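Side-chain contacts in hypothetical protein aq_1956 (Aquifex aeolicus, PDB 2YVT), which is of unknown function but belongs to the calcineurin-like metallophosphoesterases and may therefore hydrolyse phosphoester bonds: residues K12-K15 / E16-L20; K50-E53 / R54-A58; L154-P157 / R158-E162; P193-P196 / K197-S201. All coordinates share one frame; numbering follows the deposited sequence.

Contact 1. Residues K12-K15 / E16-L20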
loop_
_atom_site.group_PDB
_atom_site.type_symbol
_atom_site.label_atom_id
_atom_site.label_comp_id
_atom_site.label_asym_id
_atom_site.label_seq_id
_atom_site.Cartn_x
_atom_site.Cartn_y
_atom_site.Cartn_z
ATOM N N LYS A 12 4.881 -3.988 -3.760
ATOM C CA LYS A 12 4.283 -2.671 -3.979
ATOM C C LYS A 12 4.243 -2.360 -5.466
ATOM O O LYS A 12 5.029 -2.917 -6.242
ATOM C CB LYS A 12 5.002 -1.567 -3.180
ATOM C CG LYS A 12 6.459 -1.249 -3.584
ATOM C CD LYS A 12 6.550 -0.074 -4.537
ATOM C CE LYS A 12 8.000 0.237 -4.908
ATOM N NZ LYS A 12 8.599 1.277 -4.008
ATOM N N ASN A 13 3.328 -1.475 -5.849
ATOM C CA ASN A 13 3.130 -1.097 -7.252
ATOM C C ASN A 13 2.878 -2.314 -8.140
ATOM O O ASN A 13 3.605 -2.567 -9.109
ATOM C CB ASN A 13 4.298 -0.241 -7.773
ATOM C CG ASN A 13 4.216 1.208 -7.312
ATOM O OD1 ASN A 13 3.126 1.738 -7.057
ATOM N ND2 ASN A 13 5.369 1.867 -7.235
ATOM N N PHE A 14 1.828 -3.057 -7.794
ATOM C CA PHE A 14 1.351 -4.173 -8.616
ATOM C C PHE A 14 1.104 -3.707 -10.055
ATOM O O PHE A 14 1.484 -4.400 -11.007
ATOM C CB PHE A 14 0.093 -4.795 -7.996
ATOM C CG PHE A 14 -0.547 -5.826 -8.858
ATOM C CD1 PHE A 14 0.051 -7.072 -9.024
ATOM C CD2 PHE A 14 -1.752 -5.557 -9.510
ATOM C CE1 PHE A 14 -0.540 -8.030 -9.842
ATOM C CE2 PHE A 14 -2.348 -6.508 -10.336
ATOM C CZ PHE A 14 -1.741 -7.746 -10.501
ATOM N N LYS A 15 0.474 -2.537 -10.198
ATOM C CA LYS A 15 0.305 -1.850 -11.491
ATOM C C LYS A 15 -0.182 -2.792 -12.598
ATOM O O LYS A 15 0.354 -2.820 -13.711
ATOM C CB LYS A 15 1.595 -1.123 -11.907
ATOM C CG LYS A 15 1.875 0.140 -11.103
ATOM C CD LYS A 15 3.147 0.852 -11.556
ATOM C CE LYS A 15 3.432 2.075 -10.691
ATOM N NZ LYS A 15 4.479 2.982 -11.278
ATOM N N GLU A 16 -1.203 -3.572 -12.264
ATOM C CA GLU A 16 -1.881 -4.457 -13.222
ATOM C C GLU A 16 -0.969 -5.532 -13.848
ATOM O O GLU A 16 -1.222 -5.996 -14.968
ATOM C CB GLU A 16 -2.588 -3.625 -14.302
ATOM C CG GLU A 16 -3.499 -2.553 -13.723
ATOM C CD GLU A 16 -4.241 -1.744 -14.764
ATOM O OE1 GLU A 16 -4.313 -2.159 -15.955
ATOM O OE2 GLU A 16 -4.749 -0.673 -14.371
ATOM N N ARG A 17 0.075 -5.932 -13.122
ATOM C CA ARG A 17 1.023 -6.933 -13.622
ATOM C C ARG A 17 0.581 -8.364 -13.320
ATOM O O ARG A 17 1.251 -9.132 -12.616
ATOM C CB ARG A 17 2.466 -6.632 -13.177
ATOM C CG ARG A 17 3.012 -5.301 -13.742
ATOM C CD ARG A 17 2.966 -5.253 -15.287
ATOM N NE ARG A 17 3.796 -6.314 -15.855
ATOM C CZ ARG A 17 5.115 -6.213 -16.018
ATOM N NH1 ARG A 17 5.744 -5.084 -15.697
ATOM N NH2 ARG A 17 5.804 -7.230 -16.514
ATOM N N PHE A 18 -0.571 -8.719 -13.871
ATOM C CA PHE A 18 -1.099 -10.065 -13.694
ATOM C C PHE A 18 -0.140 -11.110 -14.257
ATOM O O PHE A 18 -0.093 -12.238 -13.753
ATOM C CB PHE A 18 -2.481 -10.201 -14.341
ATOM C CG PHE A 18 -3.493 -9.232 -13.795
ATOM C CD1 PHE A 18 -4.160 -9.515 -12.606
ATOM C CD2 PHE A 18 -3.761 -8.031 -14.449
ATOM C CE1 PHE A 18 -5.076 -8.625 -12.075
ATOM C CE2 PHE A 18 -4.692 -7.125 -13.925
ATOM C CZ PHE A 18 -5.353 -7.431 -12.739
ATOM N N ASP A 19 0.626 -10.719 -15.285
ATOM C CA ASP A 19 1.614 -11.606 -15.913
ATOM C C ASP A 19 2.692 -12.069 -14.934
ATOM O O ASP A 19 3.326 -13.099 -15.155
ATOM C CB ASP A 19 2.276 -10.927 -17.125
ATOM C CG ASP A 19 3.006 -9.634 -16.761
ATOM O OD1 ASP A 19 2.378 -8.740 -16.155
ATOM O OD2 ASP A 19 4.201 -9.498 -17.115
ATOM N N LEU A 20 2.907 -11.296 -13.866
ATOM C CA LEU A 20 3.908 -11.643 -12.859
ATOM C C LEU A 20 3.397 -12.490 -11.690
ATOM O O LEU A 20 4.190 -12.961 -10.872
ATOM C CB LEU A 20 4.586 -10.376 -12.340
ATOM C CG LEU A 20 5.283 -9.533 -13.414
ATOM C CD1 LEU A 20 5.922 -8.322 -12.757
ATOM C CD2 LEU A 20 6.322 -10.354 -14.188
#
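A type I' beta turn from F14 to R17 redirects the chain between strand 7-12 and helix 21-31, and the rings of F14 and F18 meet beside it. The turn is closed by a backbone hydrogen bond from R17 N to F14 O (3.0 Å, 145° at the hydrogen). K15 and E16 form its two corners, both with the positive phi this turn type demands. The side chain of F14 swings forward along the chain: with CG anti to the backbone N (chi1 173°), the ring reaches past the corner, CE2 lying 3.6 Å from E16 CA and CE1 3.5 Å from R17 O. The far end of the same ring drives its edge into the face of F18, with F14 CZ 3.7 Å from F18 CD1 and the planes at 83°, a T-shaped pair. F81 meets the F14 ring and K80 makes a cation-pi contact with F18, which ties the pair to helix 65-86. Replacing F14 by an alanine would probably open a gap over the turn and leave the face of F18 without its aromatic mate. R17, bent in mid-chain, grips D19 side-on, NE to D19 OD1 and NH2 to D19 OD2, each at 2.8 Å on a syn lone pair. Relatives usually carry a metal-binding Asp-x-His at the end of this strand; this chain has K12, N13 and F14 there, with no metal seen, and the type I' turn with its aromatic pair links strand 7-12 to helix 21-31.

Contact 2. Residues K50-E53 / R54-A58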
loop_
_atom_site.group_PDB
_atom_site.type_symbol
_atom_site.label_atom_id
_atom_site.label_comp_id
_atom_site.label_asym_id
_atom_site.label_seq_id
_atom_site.Cartn_x
_atom_site.Cartn_y
_atom_site.Cartn_z
ATOM N N LYS A 50 -4.276 12.205 -14.877
ATOM C CA LYS A 50 -3.937 13.294 -15.790
ATOM C C LYS A 50 -5.023 14.363 -15.818
ATOM O O LYS A 50 -4.708 15.550 -15.810
ATOM C CB LYS A 50 -3.672 12.778 -17.204
ATOM C CG LYS A 50 -2.333 12.070 -17.372
ATOM C CD LYS A 50 -2.115 11.667 -18.824
ATOM C CE LYS A 50 -0.883 10.791 -18.980
ATOM N NZ LYS A 50 0.379 11.576 -18.885
ATOM N N GLU A 51 -6.292 13.951 -15.823
ATOM C CA GLU A 51 -7.378 14.937 -15.824
ATOM C C GLU A 51 -7.352 15.781 -14.554
ATOM O O GLU A 51 -7.487 17.005 -14.607
ATOM C CB GLU A 51 -8.753 14.290 -16.030
ATOM C CG GLU A 51 -9.936 15.219 -15.705
ATOM C CD GLU A 51 -9.972 16.511 -16.530
ATOM O OE1 GLU A 51 -9.406 16.556 -17.653
ATOM O OE2 GLU A 51 -10.587 17.489 -16.045
ATOM N N TYR A 52 -7.168 15.119 -13.413
ATOM C CA TYR A 52 -7.064 15.811 -12.137
ATOM C C TYR A 52 -5.922 16.831 -12.130
ATOM O O TYR A 52 -6.127 17.993 -11.763
ATOM C CB TYR A 52 -6.885 14.791 -11.012
ATOM C CG TYR A 52 -6.624 15.406 -9.659
ATOM C CD1 TYR A 52 -7.671 15.908 -8.883
ATOM C CD2 TYR A 52 -5.327 15.494 -9.156
ATOM C CE1 TYR A 52 -7.428 16.469 -7.638
ATOM C CE2 TYR A 52 -5.076 16.057 -7.913
ATOM C CZ TYR A 52 -6.133 16.547 -7.164
ATOM O OH TYR A 52 -5.879 17.103 -5.926
ATOM N N GLU A 53 -4.730 16.406 -12.558
ATOM C CA GLU A 53 -3.557 17.286 -12.536
ATOM C C GLU A 53 -3.703 18.438 -13.529
ATOM O O GLU A 53 -3.432 19.585 -13.183
ATOM C CB GLU A 53 -2.246 16.515 -12.766
ATOM C CG GLU A 53 -1.908 15.463 -11.683
ATOM C CD GLU A 53 -1.792 16.020 -10.259
ATOM O OE1 GLU A 53 -1.610 17.249 -10.076
ATOM O OE2 GLU A 53 -1.884 15.210 -9.304
ATOM N N ARG A 54 -4.164 18.130 -14.741
ATOM C CA ARG A 54 -4.390 19.154 -15.765
ATOM C C ARG A 54 -5.414 20.184 -15.306
ATOM O O ARG A 54 -5.209 21.388 -15.473
ATOM C CB ARG A 54 -4.867 18.526 -17.079
ATOM C CG ARG A 54 -3.809 17.739 -17.842
ATOM C CD ARG A 54 -2.679 18.629 -18.351
ATOM N NE ARG A 54 -3.133 19.659 -19.293
ATOM C CZ ARG A 54 -3.235 19.504 -20.613
ATOM N NH1 ARG A 54 -2.931 18.349 -21.196
ATOM N NH2 ARG A 54 -3.658 20.516 -21.358
ATOM N N ALA A 55 -6.506 19.704 -14.709
ATOM C CA ALA A 55 -7.563 20.596 -14.246
ATOM C C ALA A 55 -7.050 21.534 -13.168
ATOM O O ALA A 55 -7.330 22.727 -13.199
ATOM C CB ALA A 55 -8.769 19.809 -13.749
ATOM N N HIS A 56 -6.279 21.003 -12.221
ATOM C CA HIS A 56 -5.771 21.841 -11.157
ATOM C C HIS A 56 -4.724 22.843 -11.632
ATOM O O HIS A 56 -4.745 23.989 -11.208
ATOM C CB HIS A 56 -5.324 21.002 -9.961
ATOM C CG HIS A 56 -6.479 20.523 -9.139
ATOM N ND1 HIS A 56 -6.890 21.167 -7.991
ATOM C CD2 HIS A 56 -7.359 19.513 -9.340
ATOM C CE1 HIS A 56 -7.948 20.550 -7.498
ATOM N NE2 HIS A 56 -8.254 19.542 -8.297
ATOM N N LEU A 57 -3.846 22.422 -12.543
ATOM C CA LEU A 57 -2.880 23.348 -13.137
ATOM C C LEU A 57 -3.555 24.476 -13.918
ATOM O O LEU A 57 -3.082 25.611 -13.887
ATOM C CB LEU A 57 -1.885 22.604 -14.030
ATOM C CG LEU A 57 -0.938 21.620 -13.329
ATOM C CD1 LEU A 57 -0.301 20.653 -14.325
ATOM C CD2 LEU A 57 0.129 22.334 -12.518
ATOM N N ALA A 58 -4.656 24.154 -14.601
ATOM C CA ALA A 58 -5.412 25.122 -15.411
ATOM C C ALA A 58 -6.446 25.890 -14.586
ATOM O O ALA A 58 -7.140 26.772 -15.112
ATOM C CB ALA A 58 -6.086 24.419 -16.585
#
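K50 to E53 and R54 to L57 form successive turns of helix 46-57, joined by regular i to i+4 backbone hydrogen bonds from R54 N, A55 N, H56 N and L57 N to the carbonyl oxygens of K50, E51, Y52 and E53. On this alpha-helical frame the main side-chain contact is the i, i+4 aromatic pair of Y52 and H56. Their ring centroids are 4.4 Å apart with the planes at 45°, too tilted for a stack and too flat for an edge-to-face meeting. Y52 has CG anti to its backbone N (chi1 174°), which sends the ring outward from the helix with a lean toward the later turn, where H56 lies over one face. H56 CD2 stands 3.5 Å above the plane of the Y52 ring, toward the rim, and H56 NE2 approaches Y52 CE1 to 3.2 Å. The phenol end of Y52 is held by E147, hydrogen-bonded at OH. Farther round the helix, E51 bends at chi2 and brings OE2 within 3.7 Å of A55 CB; that carboxylate also takes a salt bridge from R60 and a hydrogen bond from N63 N, binding the helix to the chain that follows it. E53, bent at chi2 as well, points its OE2 at the salt-bridge partner K155. Aliphatic carbons of the later turn pack on carbonyl oxygens of the earlier one: R54 CG lies 3.1 Å from K50 O, and L57 CG 3.2 Å from E53 O. The imidazole edge does likewise, H56 CD2 meeting Y52 O in the ring plane at 3.1 Å.

Contact 3. Residues L154-P157 / R158-E162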
loop_
_atom_site.group_PDB
_atom_site.type_symbol
_atom_site.label_atom_id
_atom_site.label_comp_id
_atom_site.label_asym_id
_atom_site.label_seq_id
_atom_site.Cartn_x
_atom_site.Cartn_y
_atom_site.Cartn_z
ATOM N N LEU A 154 -6.069 9.181 -5.038
ATOM C CA LEU A 154 -6.122 9.209 -3.577
ATOM C C LEU A 154 -4.961 10.038 -3.046
ATOM O O LEU A 154 -3.803 9.626 -3.128
ATOM C CB LEU A 154 -6.042 7.799 -2.977
ATOM C CG LEU A 154 -7.053 6.739 -3.385
ATOM C CD1 LEU A 154 -6.916 5.553 -2.426
ATOM C CD2 LEU A 154 -8.457 7.326 -3.362
ATOM N N LYS A 155 -5.285 11.212 -2.517
ATOM C CA LYS A 155 -4.304 12.094 -1.875
ATOM C C LYS A 155 -4.888 12.590 -0.556
ATOM O O LYS A 155 -6.068 12.937 -0.484
ATOM C CB LYS A 155 -3.972 13.301 -2.764
ATOM C CG LYS A 155 -3.324 12.966 -4.100
ATOM C CD LYS A 155 -2.763 14.248 -4.726
ATOM C CE LYS A 155 -2.013 13.985 -6.011
ATOM N NZ LYS A 155 -1.496 15.256 -6.600
ATOM N N TYR A 156 -4.070 12.607 0.492
ATOM C CA TYR A 156 -4.528 13.038 1.810
ATOM C C TYR A 156 -3.575 14.065 2.396
ATOM O O TYR A 156 -2.366 13.980 2.180
ATOM C CB TYR A 156 -4.641 11.843 2.749
ATOM C CG TYR A 156 -5.696 10.869 2.304
ATOM C CD1 TYR A 156 -7.038 11.102 2.597
ATOM C CD2 TYR A 156 -5.362 9.731 1.561
ATOM C CE1 TYR A 156 -8.030 10.225 2.178
ATOM C CE2 TYR A 156 -6.360 8.829 1.132
ATOM C CZ TYR A 156 -7.691 9.095 1.451
ATOM O OH TYR A 156 -8.686 8.245 1.041
ATOM N N PRO A 157 -4.120 15.048 3.129
ATOM C CA PRO A 157 -3.309 16.085 3.771
ATOM C C PRO A 157 -2.933 15.710 5.195
ATOM O O PRO A 157 -3.662 14.953 5.846
ATOM C CB PRO A 157 -4.263 17.278 3.796
ATOM C CG PRO A 157 -5.616 16.653 3.990
ATOM C CD PRO A 157 -5.564 15.288 3.323
ATOM N N ARG A 158 -1.819 16.266 5.675
ATOM C CA ARG A 158 -1.290 15.963 7.005
ATOM C C ARG A 158 -2.352 16.041 8.102
ATOM O O ARG A 158 -2.481 15.121 8.910
ATOM C CB ARG A 158 -0.120 16.909 7.344
ATOM C CG ARG A 158 0.420 16.761 8.749
ATOM C CD ARG A 158 1.496 17.818 9.037
ATOM N NE ARG A 158 2.691 17.639 8.205
ATOM C CZ ARG A 158 3.798 17.022 8.609
ATOM N NH1 ARG A 158 3.859 16.504 9.833
ATOM N NH2 ARG A 158 4.836 16.907 7.783
ATOM N N TRP A 159 -3.117 17.132 8.126
ATOM C CA TRP A 159 -4.106 17.314 9.190
ATOM C C TRP A 159 -5.091 16.146 9.270
ATOM O O TRP A 159 -5.464 15.720 10.353
ATOM C CB TRP A 159 -4.863 18.639 9.034
ATOM C CG TRP A 159 -5.872 18.687 7.931
ATOM C CD1 TRP A 159 -5.682 19.189 6.686
ATOM C CD2 TRP A 159 -7.236 18.232 7.980
ATOM N NE1 TRP A 159 -6.836 19.090 5.952
ATOM C CE2 TRP A 159 -7.805 18.498 6.718
ATOM C CE3 TRP A 159 -8.025 17.619 8.967
ATOM C CZ2 TRP A 159 -9.132 18.176 6.407
ATOM C CZ3 TRP A 159 -9.350 17.300 8.664
ATOM C CH2 TRP A 159 -9.885 17.574 7.387
ATOM N N TYR A 160 -5.516 15.649 8.111
ATOM C CA TYR A 160 -6.506 14.580 8.061
ATOM C C TYR A 160 -5.909 13.236 8.474
ATOM O O TYR A 160 -6.535 12.463 9.197
ATOM C CB TYR A 160 -7.126 14.502 6.669
ATOM C CG TYR A 160 -8.172 13.425 6.533
ATOM C CD1 TYR A 160 -9.474 13.621 7.011
ATOM C CD2 TYR A 160 -7.865 12.212 5.910
ATOM C CE1 TYR A 160 -10.442 12.628 6.882
ATOM C CE2 TYR A 160 -8.817 11.215 5.774
ATOM C CZ TYR A 160 -10.106 11.428 6.265
ATOM O OH TYR A 160 -11.058 10.444 6.128
ATOM N N VAL A 161 -4.690 12.966 8.012
ATOM C CA VAL A 161 -3.987 11.750 8.394
ATOM C C VAL A 161 -3.841 11.693 9.921
ATOM O O VAL A 161 -4.182 10.686 10.550
ATOM C CB VAL A 161 -2.622 11.660 7.687
ATOM C CG1 VAL A 161 -1.859 10.426 8.147
ATOM C CG2 VAL A 161 -2.830 11.651 6.165
ATOM N N GLU A 162 -3.387 12.797 10.511
ATOM C CA GLU A 162 -3.212 12.870 11.958
ATOM C C GLU A 162 -4.551 12.735 12.688
ATOM O O GLU A 162 -4.650 12.035 13.700
ATOM C CB GLU A 162 -2.490 14.165 12.336
ATOM C CG GLU A 162 -1.080 14.246 11.751
ATOM C CD GLU A 162 -0.314 15.495 12.163
ATOM O OE1 GLU A 162 -0.930 16.470 12.654
ATOM O OE2 GLU A 162 0.917 15.505 11.966
#
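The pyrrolidine ring of P157 forms the bump of this contact, resting against W159 and Y160 where strand 155-157 gives way to helix 158-164. W159 folds back on the proline because its CG lies between the backbone N and the carbonyl carbon (chi1 74°), so the indole lies alongside the pyrrolidine with NE1 3.4 Å from P157 CG. P157 CG also meets Y160 CB at 3.8 Å, and Y160 CB in turn sits over the centre of the indole face. P157 CG thus seats in the angle between the pyrrole side of the indole (NE1, CD1) and Y160 CB. Next to it, Y156 and Y160 run side by side, pointing the same way and touching rim to rim: Y156 CD1 is 3.6 Å from Y160 CD2, with the planes only 13° apart. V161 CG2 fills in behind, 3.9 Å from Y156 CB. The two hydroxyls go to separate partners, Y156 OH to E150 and H124, Y160 OH to E125. P157 O receives V161 N in a straight hydrogen bond (3.1 Å, 169°) and Y160 N in a weak one. This is a strand-to-helix transition with proline at the N-cap, its strand pairing in parallel with strand 134-144.

Contact 4. Residues P193-P196 / K197-S201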
loop_
_atom_site.group_PDB
_atom_site.type_symbol
_atom_site.label_atom_id
_atom_site.label_comp_id
_atom_site.label_asym_id
_atom_site.label_seq_id
_atom_site.Cartn_x
_atom_site.Cartn_y
_atom_site.Cartn_z
ATOM N N PRO A 193 18.480 5.211 -7.231
ATOM C CA PRO A 193 19.770 5.774 -7.659
ATOM C C PRO A 193 19.700 6.836 -8.777
ATOM O O PRO A 193 20.700 7.513 -9.031
ATOM C CB PRO A 193 20.551 4.542 -8.135
ATOM C CG PRO A 193 19.837 3.359 -7.515
ATOM C CD PRO A 193 18.401 3.762 -7.489
ATOM N N GLU A 194 18.538 6.986 -9.418
ATOM C CA GLU A 194 18.386 7.893 -10.568
ATOM C C GLU A 194 18.358 9.378 -10.237
ATOM O O GLU A 194 18.641 10.214 -11.105
ATOM C CB GLU A 194 17.136 7.556 -11.374
ATOM C CG GLU A 194 17.422 6.976 -12.738
ATOM C CD GLU A 194 17.129 5.505 -12.804
ATOM O OE1 GLU A 194 16.454 5.000 -11.880
ATOM O OE2 GLU A 194 17.558 4.852 -13.779
ATOM N N ASP A 195 17.977 9.704 -9.006
ATOM C CA ASP A 195 18.057 11.072 -8.510
ATOM C C ASP A 195 18.246 11.056 -6.997
ATOM O O ASP A 195 17.736 10.162 -6.324
ATOM C CB ASP A 195 16.827 11.892 -8.924
ATOM C CG ASP A 195 15.530 11.330 -8.377
ATOM O OD1 ASP A 195 15.200 11.618 -7.209
ATOM O OD2 ASP A 195 14.821 10.630 -9.125
ATOM N N PRO A 196 19.007 12.028 -6.460
ATOM C CA PRO A 196 19.178 12.132 -5.009
ATOM C C PRO A 196 17.930 12.669 -4.306
ATOM O O PRO A 196 17.904 12.751 -3.072
ATOM C CB PRO A 196 20.334 13.130 -4.867
ATOM C CG PRO A 196 20.242 13.973 -6.090
ATOM C CD PRO A 196 19.768 13.065 -7.184
ATOM N N LYS A 197 16.908 13.028 -5.079
ATOM C CA LYS A 197 15.700 13.615 -4.518
ATOM C C LYS A 197 14.901 12.591 -3.731
ATOM O O LYS A 197 14.829 11.412 -4.095
ATOM C CB LYS A 197 14.808 14.221 -5.602
ATOM C CG LYS A 197 15.345 15.490 -6.226
ATOM C CD LYS A 197 14.262 16.142 -7.072
ATOM C CE LYS A 197 14.859 16.861 -8.261
ATOM N NZ LYS A 197 15.464 15.945 -9.289
ATOM N N HIS A 198 14.304 13.065 -2.650
ATOM C CA HIS A 198 13.407 12.245 -1.854
ATOM C C HIS A 198 12.015 12.295 -2.442
ATOM O O HIS A 198 11.537 13.358 -2.834
ATOM C CB HIS A 198 13.401 12.739 -0.416
ATOM C CG HIS A 198 14.686 12.481 0.299
ATOM N ND1 HIS A 198 15.007 11.251 0.827
ATOM C CD2 HIS A 198 15.746 13.287 0.546
ATOM C CE1 HIS A 198 16.200 11.314 1.390
ATOM N NE2 HIS A 198 16.673 12.538 1.228
ATOM N N HIS A 199 11.366 11.133 -2.503
ATOM C CA HIS A 199 10.047 11.036 -3.113
ATOM C C HIS A 199 8.949 10.674 -2.127
ATOM O O HIS A 199 7.786 10.518 -2.508
ATOM C CB HIS A 199 10.091 10.054 -4.276
ATOM C CG HIS A 199 10.980 10.510 -5.387
ATOM N ND1 HIS A 199 10.698 11.624 -6.147
ATOM C CD2 HIS A 199 12.166 10.035 -5.836
ATOM C CE1 HIS A 199 11.663 11.806 -7.031
ATOM N NE2 HIS A 199 12.560 10.849 -6.873
ATOM N N GLY A 200 9.323 10.554 -0.859
ATOM C CA GLY A 200 8.362 10.268 0.192
ATOM C C GLY A 200 7.771 11.534 0.788
ATOM O O GLY A 200 7.750 12.604 0.143
ATOM N N SER A 201 7.294 11.422 2.023
ATOM C CA SER A 201 6.679 12.565 2.697
ATOM C C SER A 201 7.063 12.646 4.153
ATOM O O SER A 201 7.046 11.640 4.863
ATOM C CB SER A 201 5.159 12.515 2.601
ATOM O OG SER A 201 4.592 13.622 3.294
HETATM O O HOH W 1 15.524 9.263 -5.611
#
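K197 directly follows P196 and passes beside the carboxylate of D195, its CB 3.1 Å from D195 OD1. Its ammonium group stays apart, with K197 NZ 4.8 Å from D195 OD1, and a water lies between D195 O and K197 O, 2.7 Å from K197 O. H198 comes next, with P196 O over one face of its ring and its ND1 hydrogen-bonded to D190. H199 approaches D195 from the opposite direction in a His-carboxylate hydrogen bond: H199 NE2 donates to D195 OD2 (3.2 Å, 163°) in the ring plane and onto the syn lone pair, and more weakly to D195 OD1 at 2.8 Å. The carboxylate stands nearly perpendicular to the imidazole, its plane 89° from that of the ring. The first torsion of D195 (chi1 61°), with CG between backbone N and carbonyl carbon, swings the carboxylate toward K197 and H199. A leucine in place of D195 would probably leave H199 NE2 without either acceptor and the imidazole set free to turn. G200 N bonds to D190 OD2, and S201 OG then caps V203 N. The loop thus leaves strand 175-180, folds over at the surface, and enters helix 202-211 through the N-cap serine.

How the contacts relate
Contacts 1 to 4 follow one another along the chain. Contact 1 lies in the loop leaving strand 7-12 of the six-stranded sheet. Contact 3 belongs to the other, seven-stranded sheet, and contact 4 follows strand 175-180 of that sheet; contacts 1 and 3 lie on opposite sides of the chain's centre, their own centres about 26 Å apart. Contact 2, on helix 46-57, is the most peripheral, yet it touches contact 3 through the salt bridge of E53 OE2 with K155 NZ (2.7 Å). Nearest atoms of contacts 3 and 4 are about 6 Å apart, and both adjoin helix 202-211, where R158 meets A202 and S201 caps the start. The outlying helix is thus tied to the seven-stranded sheet.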